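Local coordinates for protein glycerate 2-kinase (Pyrococcus horikoshii, PDB 1X3L) that catalyses the ATP-dependent phosphorylation of D-glycerate to 2-phosphoglycerate, with magnesium as cofactor, at residues L116-S130 with L181-I194. Residues are numbered along the deposited sequence; the frame is centred on the assembly and turned at random.
Sequences LNRARENDIVFILIS and LAKMIKGTGIVLII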
ATOM      1  N   LEU A 116      -4.434   3.099  25.447  1.00 42.99           N
ATOM      2  CA  LEU A 116      -4.763   4.514  25.311  1.00 44.88           C
ATOM      3  C   LEU A 116      -5.418   5.061  26.576  1.00 47.14           C
ATOM      4  O   LEU A 116      -5.412   6.268  26.824  1.00 49.33           O
ATOM      5  CB  LEU A 116      -5.684   4.729  24.110  1.00 41.99           C
ATOM      6  CG  LEU A 116      -5.039   4.474  22.744  1.00 39.52           C
ATOM      7  CD1 LEU A 116      -6.073   4.664  21.643  1.00 37.98           C
ATOM      8  CD2 LEU A 116      -3.865   5.423  22.552  1.00 36.48           C
ATOM      9  N   ASN A 117      -5.987   4.172  27.377  1.00 48.15           N
ATOM     10  CA  ASN A 117      -6.613   4.601  28.616  1.00 50.19           C
ATOM     11  C   ASN A 117      -5.505   4.932  29.611  1.00 49.77           C
ATOM     12  O   ASN A 117      -5.630   5.851  30.415  1.00 49.47           O
ATOM     13  CB  ASN A 117      -7.506   3.494  29.175  1.00 52.12           C
ATOM     14  CG  ASN A 117      -8.218   3.913  30.442  1.00 56.26           C
ATOM     15  OD1 ASN A 117      -8.970   4.890  30.448  1.00 57.33           O
ATOM     16  ND2 ASN A 117      -7.982   3.182  31.527  1.00 56.02           N
ATOM     17  N   ARG A 118      -4.408   4.184  29.525  1.00 50.21           N
ATOM     18  CA  ARG A 118      -3.261   4.368  30.407  1.00 50.09           C
ATOM     19  C   ARG A 118      -2.331   5.510  29.988  1.00 49.16           C
ATOM     20  O   ARG A 118      -1.708   6.143  30.837  1.00 47.96           O
ATOM     21  CB  ARG A 118      -2.462   3.065  30.489  1.00 51.85           C
ATOM     22  CG  ARG A 118      -1.178   3.178  31.288  1.00 55.57           C
ATOM     23  CD  ARG A 118      -0.356   1.900  31.192  1.00 57.97           C
ATOM     24  NE  ARG A 118       0.956   2.053  31.812  1.00 59.67           N
ATOM     25  CZ  ARG A 118       1.917   1.137  31.758  1.00 61.73           C
ATOM     26  NH1 ARG A 118       1.713  -0.005  31.110  1.00 61.44           N
ATOM     27  NH2 ARG A 118       3.086   1.363  32.345  1.00 62.13           N
ATOM     28  N   ALA A 119      -2.225   5.770  28.688  1.00 48.02           N
ATOM     29  CA  ALA A 119      -1.357   6.846  28.208  1.00 48.24           C
ATOM     30  C   ALA A 119      -1.874   8.207  28.678  1.00 47.56           C
ATOM     31  O   ALA A 119      -3.070   8.486  28.596  1.00 47.33           O
ATOM     32  CB  ALA A 119      -1.266   6.813  26.682  1.00 47.08           C
ATOM     33  N   ARG A 120      -0.966   9.052  29.162  1.00 47.38           N
ATOM     34  CA  ARG A 120      -1.328  10.376  29.669  1.00 48.79           C
ATOM     35  C   ARG A 120      -1.126  11.500  28.654  1.00 47.03           C
ATOM     36  O   ARG A 120      -0.516  11.303  27.606  1.00 47.21           O
ATOM     37  CB  ARG A 120      -0.523  10.686  30.937  1.00 51.36           C
ATOM     38  CG  ARG A 120      -0.774   9.738  32.111  1.00 54.18           C
ATOM     39  CD  ARG A 120      -2.215   9.820  32.607  1.00 59.62           C
ATOM     40  NE  ARG A 120      -3.099   8.890  31.909  1.00 63.28           N
ATOM     41  CZ  ARG A 120      -4.428   8.973  31.905  1.00 65.46           C
ATOM     42  NH1 ARG A 120      -5.041   9.954  32.558  1.00 66.02           N
ATOM     43  NH2 ARG A 120      -5.145   8.070  31.250  1.00 65.57           N
ATOM     44  N   GLU A 121      -1.631  12.686  28.981  1.00 44.81           N
ATOM     45  CA  GLU A 121      -1.514  13.838  28.094  1.00 42.83           C
ATOM     46  C   GLU A 121      -0.066  14.205  27.776  1.00 42.70           C
ATOM     47  O   GLU A 121       0.191  14.978  26.855  1.00 41.24           O
ATOM     48  CB  GLU A 121      -2.210  15.061  28.703  1.00 41.46           C
ATOM     49  CG  GLU A 121      -3.725  14.940  28.882  1.00 42.02           C
ATOM     50  CD  GLU A 121      -4.127  13.926  29.944  1.00 42.68           C
ATOM     51  OE1 GLU A 121      -3.309  13.650  30.849  1.00 43.94           O
ATOM     52  OE2 GLU A 121      -5.268  13.418  29.885  1.00 42.13           O
ATOM     53  N   ASN A 122       0.879  13.658  28.533  1.00 42.51           N
ATOM     54  CA  ASN A 122       2.286  13.971  28.302  1.00 43.44           C
ATOM     55  C   ASN A 122       3.065  12.810  27.681  1.00 42.73           C
ATOM     56  O   ASN A 122       4.281  12.895  27.511  1.00 42.37           O
ATOM     57  CB  ASN A 122       2.950  14.397  29.614  1.00 44.85           C
ATOM     58  CG  ASN A 122       3.068  13.260  30.599  1.00 46.18           C
ATOM     59  OD1 ASN A 122       2.075  12.619  30.944  1.00 49.48           O
ATOM     60  ND2 ASN A 122       4.287  13.000  31.058  1.00 48.58           N
ATOM     61  N   ASP A 123       2.367  11.728  27.349  1.00 41.82           N
ATOM     62  CA  ASP A 123       3.012  10.573  26.730  1.00 42.16           C
ATOM     63  C   ASP A 123       2.847  10.614  25.212  1.00 41.85           C
ATOM     64  O   ASP A 123       1.987  11.323  24.683  1.00 41.48           O
ATOM     65  CB  ASP A 123       2.413   9.262  27.244  1.00 43.29           C
ATOM     66  CG  ASP A 123       2.584   9.084  28.735  1.00 44.29           C
ATOM     67  OD1 ASP A 123       3.646   9.472  29.266  1.00 45.62           O
ATOM     68  OD2 ASP A 123       1.657   8.539  29.369  1.00 45.24           O
ATOM     69  N   ILE A 124       3.675   9.842  24.519  1.00 40.87           N
ATOM     70  CA  ILE A 124       3.623   9.761  23.066  1.00 40.07           C
ATOM     71  C   ILE A 124       3.114   8.374  22.684  1.00 39.62           C
ATOM     72  O   ILE A 124       3.546   7.369  23.254  1.00 39.88           O
ATOM     73  CB  ILE A 124       5.020   9.970  22.439  1.00 41.50           C
ATOM     74  CG1 ILE A 124       5.506  11.395  22.712  1.00 41.56           C
ATOM     75  CG2 ILE A 124       4.975   9.689  20.936  1.00 40.52           C
ATOM     76  CD1 ILE A 124       6.843  11.721  22.080  1.00 42.42           C
ATOM     77  N   VAL A 125       2.188   8.324  21.733  1.00 37.26           N
ATOM     78  CA  VAL A 125       1.636   7.051  21.282  1.00 35.94           C
ATOM     79  C   VAL A 125       1.816   6.874  19.779  1.00 35.63           C
ATOM     80  O   VAL A 125       1.226   7.607  18.986  1.00 35.48           O
ATOM     81  CB  VAL A 125       0.126   6.939  21.593  1.00 36.42           C
ATOM     82  CG1 VAL A 125      -0.405   5.597  21.102  1.00 35.55           C
ATOM     83  CG2 VAL A 125      -0.120   7.099  23.091  1.00 37.72           C
ATOM     84  N   PHE A 126       2.637   5.902  19.395  1.00 35.61           N
ATOM     85  CA  PHE A 126       2.871   5.604  17.985  1.00 34.63           C
ATOM     86  C   PHE A 126       1.751   4.703  17.479  1.00 35.34           C
ATOM     87  O   PHE A 126       1.435   3.689  18.101  1.00 36.06           O
ATOM     88  CB  PHE A 126       4.204   4.866  17.801  1.00 34.74           C
ATOM     89  CG  PHE A 126       5.397   5.767  17.693  1.00 33.29           C
ATOM     90  CD1 PHE A 126       5.719   6.371  16.484  1.00 35.30           C
ATOM     91  CD2 PHE A 126       6.199   6.012  18.800  1.00 32.65           C
ATOM     92  CE1 PHE A 126       6.826   7.206  16.375  1.00 35.11           C
ATOM     93  CE2 PHE A 126       7.309   6.846  18.706  1.00 33.71           C
ATOM     94  CZ  PHE A 126       7.625   7.444  17.493  1.00 35.80           C
ATOM     95  N   ILE A 127       1.141   5.080  16.362  1.00 33.82           N
ATOM     96  CA  ILE A 127       0.089   4.267  15.757  1.00 32.73           C
ATOM     97  C   ILE A 127       0.713   3.816  14.438  1.00 32.86           C
ATOM     98  O   ILE A 127       0.965   4.638  13.559  1.00 33.14           O
ATOM     99  CB  ILE A 127      -1.182   5.093  15.465  1.00 32.06           C
ATOM    100  CG1 ILE A 127      -1.677   5.767  16.747  1.00 32.37           C
ATOM    101  CG2 ILE A 127      -2.270   4.187  14.901  1.00 29.97           C
ATOM    102  CD1 ILE A 127      -2.151   4.795  17.817  1.00 32.32           C
ATOM    103  N   LEU A 128       0.985   2.519  14.315  1.00 32.28           N
ATOM    104  CA  LEU A 128       1.618   1.969  13.121  1.00 30.90           C
ATOM    105  C   LEU A 128       0.584   1.235  12.267  1.00 30.62           C
ATOM    106  O   LEU A 128       0.058   0.191  12.657  1.00 31.31           O
ATOM    107  CB  LEU A 128       2.765   1.038  13.545  1.00 28.56           C
ATOM    108  CG  LEU A 128       3.727   1.636  14.590  1.00 29.44           C
ATOM    109  CD1 LEU A 128       4.856   0.653  14.902  1.00 27.99           C
ATOM    110  CD2 LEU A 128       4.314   2.949  14.067  1.00 28.02           C
ATOM    111  N   ILE A 129       0.302   1.786  11.092  1.00 30.94           N
ATOM    112  CA  ILE A 129      -0.709   1.222  10.211  1.00 31.12           C
ATOM    113  C   ILE A 129      -0.196   0.653   8.884  1.00 31.33           C
ATOM    114  O   ILE A 129       0.603   1.277   8.182  1.00 30.18           O
ATOM    115  CB  ILE A 129      -1.789   2.286   9.908  1.00 30.80           C
ATOM    116  CG1 ILE A 129      -2.274   2.916  11.219  1.00 32.52           C
ATOM    117  CG2 ILE A 129      -2.964   1.648   9.168  1.00 32.37           C
ATOM    118  CD1 ILE A 129      -3.267   4.073  11.033  1.00 28.92           C
ATOM    119  N   SER A 130      -0.671  -0.544   8.552  1.00 33.56           N
ATOM    120  CA  SER A 130      -0.310  -1.212   7.306  1.00 34.34           C
ATOM    121  C   SER A 130      -1.534  -1.944   6.762  1.00 35.10           C
ATOM    122  O   SER A 130      -2.621  -1.849   7.333  1.00 35.22           O
ATOM    123  CB  SER A 130       0.862  -2.178   7.514  1.00 31.61           C
ATOM    124  OG  SER A 130       0.642  -3.048   8.610  1.00 36.11           O
ATOM    125  N   LEU A 181     -10.062   6.108  16.791  1.00 32.76           N
ATOM    126  CA  LEU A 181      -8.909   5.672  17.569  1.00 32.79           C
ATOM    127  C   LEU A 181      -8.109   6.918  17.959  1.00 32.34           C
ATOM    128  O   LEU A 181      -7.684   7.063  19.105  1.00 32.78           O
ATOM    129  CB  LEU A 181      -8.026   4.714  16.756  1.00 32.29           C
ATOM    130  CG  LEU A 181      -6.879   4.034  17.512  1.00 32.47           C
ATOM    131  CD1 LEU A 181      -7.447   3.056  18.542  1.00 31.45           C
ATOM    132  CD2 LEU A 181      -5.973   3.293  16.528  1.00 32.43           C
ATOM    133  N   ALA A 182      -7.917   7.821  17.005  1.00 31.40           N
ATOM    134  CA  ALA A 182      -7.174   9.049  17.269  1.00 31.58           C
ATOM    135  C   ALA A 182      -7.871   9.903  18.333  1.00 32.94           C
ATOM    136  O   ALA A 182      -7.210  10.599  19.098  1.00 33.09           O
ATOM    137  CB  ALA A 182      -7.012   9.851  15.984  1.00 32.60           C
ATOM    138  N   LYS A 183      -9.199   9.852  18.381  1.00 33.39           N
ATOM    139  CA  LYS A 183      -9.937  10.634  19.374  1.00 35.46           C
ATOM    140  C   LYS A 183      -9.683  10.130  20.791  1.00 36.34           C
ATOM    141  O   LYS A 183      -9.933  10.844  21.759  1.00 35.78           O
ATOM    142  CB  LYS A 183     -11.441  10.598  19.086  1.00 33.62           C
ATOM    143  CG  LYS A 183     -11.862  11.382  17.860  1.00 33.99           C
ATOM    144  CD  LYS A 183     -13.370  11.325  17.641  1.00 36.22           C
ATOM    145  CE  LYS A 183     -14.136  12.033  18.755  1.00 38.84           C
ATOM    146  NZ  LYS A 183     -15.610  12.025  18.507  1.00 39.54           N
ATOM    147  N   MET A 184      -9.172   8.906  20.905  1.00 37.13           N
ATOM    148  CA  MET A 184      -8.896   8.304  22.208  1.00 38.99           C
ATOM    149  C   MET A 184      -7.497   8.605  22.742  1.00 39.15           C
ATOM    150  O   MET A 184      -7.179   8.254  23.876  1.00 39.95           O
ATOM    151  CB  MET A 184      -9.082   6.785  22.136  1.00 40.65           C
ATOM    152  CG  MET A 184     -10.480   6.342  21.746  1.00 44.90           C
ATOM    153  SD  MET A 184     -10.588   4.551  21.515  1.00 52.11           S
ATOM    154  CE  MET A 184     -11.211   4.054  23.137  1.00 53.36           C
ATOM    155  N   ILE A 185      -6.661   9.245  21.930  1.00 37.60           N
ATOM    156  CA  ILE A 185      -5.299   9.569  22.354  1.00 37.74           C
ATOM    157  C   ILE A 185      -5.281  10.839  23.207  1.00 39.71           C
ATOM    158  O   ILE A 185      -5.595  11.928  22.724  1.00 40.76           O
ATOM    159  CB  ILE A 185      -4.381   9.766  21.132  1.00 37.50           C
ATOM    160  CG1 ILE A 185      -4.329   8.473  20.305  1.00 35.70           C
ATOM    161  CG2 ILE A 185      -2.993  10.165  21.584  1.00 37.11           C
ATOM    162  CD1 ILE A 185      -3.571   8.614  18.994  1.00 31.01           C
ATOM    163  N   LYS A 186      -4.906  10.698  24.473  1.00 40.67           N
ATOM    164  CA  LYS A 186      -4.870  11.833  25.392  1.00 41.79           C
ATOM    165  C   LYS A 186      -3.610  12.676  25.237  1.00 41.73           C
ATOM    166  O   LYS A 186      -3.617  13.872  25.534  1.00 43.28           O
ATOM    167  CB  LYS A 186      -4.984  11.343  26.840  1.00 43.06           C
ATOM    168  CG  LYS A 186      -6.212  10.489  27.096  1.00 46.69           C
ATOM    169  CD  LYS A 186      -6.266   9.977  28.530  1.00 51.53           C
ATOM    170  CE  LYS A 186      -7.423   9.004  28.712  1.00 53.34           C
ATOM    171  NZ  LYS A 186      -7.578   8.535  30.120  1.00 56.67           N
ATOM    172  N   GLY A 187      -2.530  12.054  24.774  1.00 40.07           N
ATOM    173  CA  GLY A 187      -1.288  12.788  24.598  1.00 39.75           C
ATOM    174  C   GLY A 187      -0.978  13.143  23.154  1.00 38.72           C
ATOM    175  O   GLY A 187      -1.810  13.705  22.438  1.00 38.48           O
ATOM    176  N   THR A 188       0.236  12.824  22.725  1.00 37.94           N
ATOM    177  CA  THR A 188       0.650  13.102  21.360  1.00 37.73           C
ATOM    178  C   THR A 188       0.596  11.827  20.531  1.00 36.58           C
ATOM    179  O   THR A 188       1.187  10.812  20.897  1.00 35.82           O
ATOM    180  CB  THR A 188       2.084  13.660  21.306  1.00 38.41           C
ATOM    181  OG1 THR A 188       2.130  14.929  21.968  1.00 40.55           O
ATOM    182  CG2 THR A 188       2.528  13.842  19.862  1.00 37.65           C
ATOM    183  N   GLY A 189      -0.123  11.884  19.416  1.00 34.92           N
ATOM    184  CA  GLY A 189      -0.220  10.726  18.552  1.00 33.39           C
ATOM    185  C   GLY A 189       0.630  10.858  17.302  1.00 33.79           C
ATOM    186  O   GLY A 189       0.487  11.815  16.534  1.00 33.18           O
ATOM    187  N   ILE A 190       1.537   9.907  17.100  1.00 32.67           N
ATOM    188  CA  ILE A 190       2.383   9.913  15.914  1.00 31.90           C
ATOM    189  C   ILE A 190       1.983   8.685  15.098  1.00 32.10           C
ATOM    190  O   ILE A 190       2.278   7.555  15.476  1.00 33.19           O
ATOM    191  CB  ILE A 190       3.884   9.863  16.289  1.00 31.97           C
ATOM    192  CG1 ILE A 190       4.267  11.148  17.031  1.00 32.46           C
ATOM    193  CG2 ILE A 190       4.734   9.707  15.033  1.00 31.18           C
ATOM    194  CD1 ILE A 190       5.726  11.228  17.455  1.00 32.97           C
ATOM    195  N   VAL A 191       1.296   8.921  13.985  1.00 29.82           N
ATOM    196  CA  VAL A 191       0.814   7.842  13.133  1.00 28.63           C
ATOM    197  C   VAL A 191       1.704   7.617  11.922  1.00 29.14           C
ATOM    198  O   VAL A 191       1.949   8.539  11.145  1.00 28.23           O
ATOM    199  CB  VAL A 191      -0.624   8.144  12.646  1.00 29.41           C
ATOM    200  CG1 VAL A 191      -1.179   6.965  11.861  1.00 28.05           C
ATOM    201  CG2 VAL A 191      -1.517   8.459  13.844  1.00 27.60           C
ATOM    202  N   LEU A 192       2.198   6.390  11.781  1.00 27.48           N
ATOM    203  CA  LEU A 192       3.046   6.027  10.654  1.00 28.15           C
ATOM    204  C   LEU A 192       2.235   5.066   9.786  1.00 27.66           C
ATOM    205  O   LEU A 192       1.804   4.004  10.243  1.00 27.56           O
ATOM    206  CB  LEU A 192       4.340   5.368  11.146  1.00 27.91           C
ATOM    207  CG  LEU A 192       5.128   6.177  12.193  1.00 29.71           C
ATOM    208  CD1 LEU A 192       6.457   5.481  12.480  1.00 27.24           C
ATOM    209  CD2 LEU A 192       5.369   7.604  11.685  1.00 26.44           C
ATOM    210  N   ILE A 193       2.029   5.447   8.534  1.00 25.81           N
ATOM    211  CA  ILE A 193       1.221   4.643   7.626  1.00 26.52           C
ATOM    212  C   ILE A 193       1.949   4.179   6.362  1.00 26.85           C
ATOM    213  O   ILE A 193       2.780   4.895   5.807  1.00 26.86           O
ATOM    214  CB  ILE A 193      -0.027   5.445   7.193  1.00 23.84           C
ATOM    215  CG1 ILE A 193      -0.736   5.996   8.432  1.00 23.23           C
ATOM    216  CG2 ILE A 193      -0.974   4.562   6.387  1.00 22.81           C
ATOM    217  CD1 ILE A 193      -1.818   7.024   8.127  1.00 23.73           C
ATOM    218  N   ILE A 194       1.625   2.967   5.926  1.00 27.11           N
ATOM    219  CA  ILE A 194       2.186   2.399   4.707  1.00 27.19           C
ATOM    220  C   ILE A 194       0.984   2.236   3.792  1.00 26.78           C
ATOM    221  O   ILE A 194      -0.026   1.664   4.192  1.00 27.35           O
ATOM    222  CB  ILE A 194       2.841   1.025   4.952  1.00 29.03           C
ATOM    223  CG1 ILE A 194       4.111   1.206   5.788  1.00 29.64           C
ATOM    224  CG2 ILE A 194       3.179   0.358   3.601  1.00 30.70           C
ATOM    225  CD1 ILE A 194       4.828  -0.089   6.108  1.00 32.66           C
TER
HETATM  226  O   HOH W   1      -3.796   8.201  25.612  1.00 42.11           O
HETATM  227  O   HOH W   2      -8.262   6.902  26.109  1.00 55.49           O
HETATM  228  O   HOH W   3      -1.322   9.440  25.210  1.00 40.68           O
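Val125, Ile127 and Ile129 each bond through both N and O to strand 188-194, pairing it in parallel with strand 124-129. The two are neighbours in a six-stranded parallel sheet, between strands 51-56 and 260-266, with the 3-2-1-4-5-6 order of a Rossmann-like fold. Thr188 N adds a seventh rung by donating to Asp123 O at 3.0 Å. The even residues Ile124, Phe126 and Leu128 turn their backbone bonds to strand 51-56 instead.

On the sheet face that carries Phe126, its CE1 lies 3.5 Å from Ile190 CG2. The Phe126 CG sits beside the backbone N (chi1 -85°), and the ring runs alongside Ile190. Leu128 CD2 meets Leu192 CD1 at 3.7 Å. Helix 60-70 covers Phe126 and Leu128.

On the other face, Val191 presents CG2 to Ile127 CB and CG1 to Ile129 CD1. Leu116, at the end of helix 103-118, packs its CD1 against Met184 CB at 3.7 Å, and its CD2 against Ile185 CG1. Gly189 leaves room for Ile185 CD1, which a CB there would hit.

Beyond the strands, the Lys186 chain runs extended past Ala119 O, its CD over one face of the Arg120 guanidinium. Arg120 NE reaches Arg118 O at 3.3 Å from above the carbonyl plane. An alanine in place of this arginine would take away the bond to Arg118 O and is likely to leave Lys186 CD without the flat group it lies against. Arg120 N donates to Asp123 OD2, and Asp123 OD1 takes Lys50 N, which together fix the carboxylate.

At the far end, Ser130 OG accepts from Ala59 N, close to Lys58, a probable substrate-binding residue. Back at the loops, a water bridges the segments: it donates to Leu116 O and Ala119 O and accepts from Lys186 N at 3.0 Å.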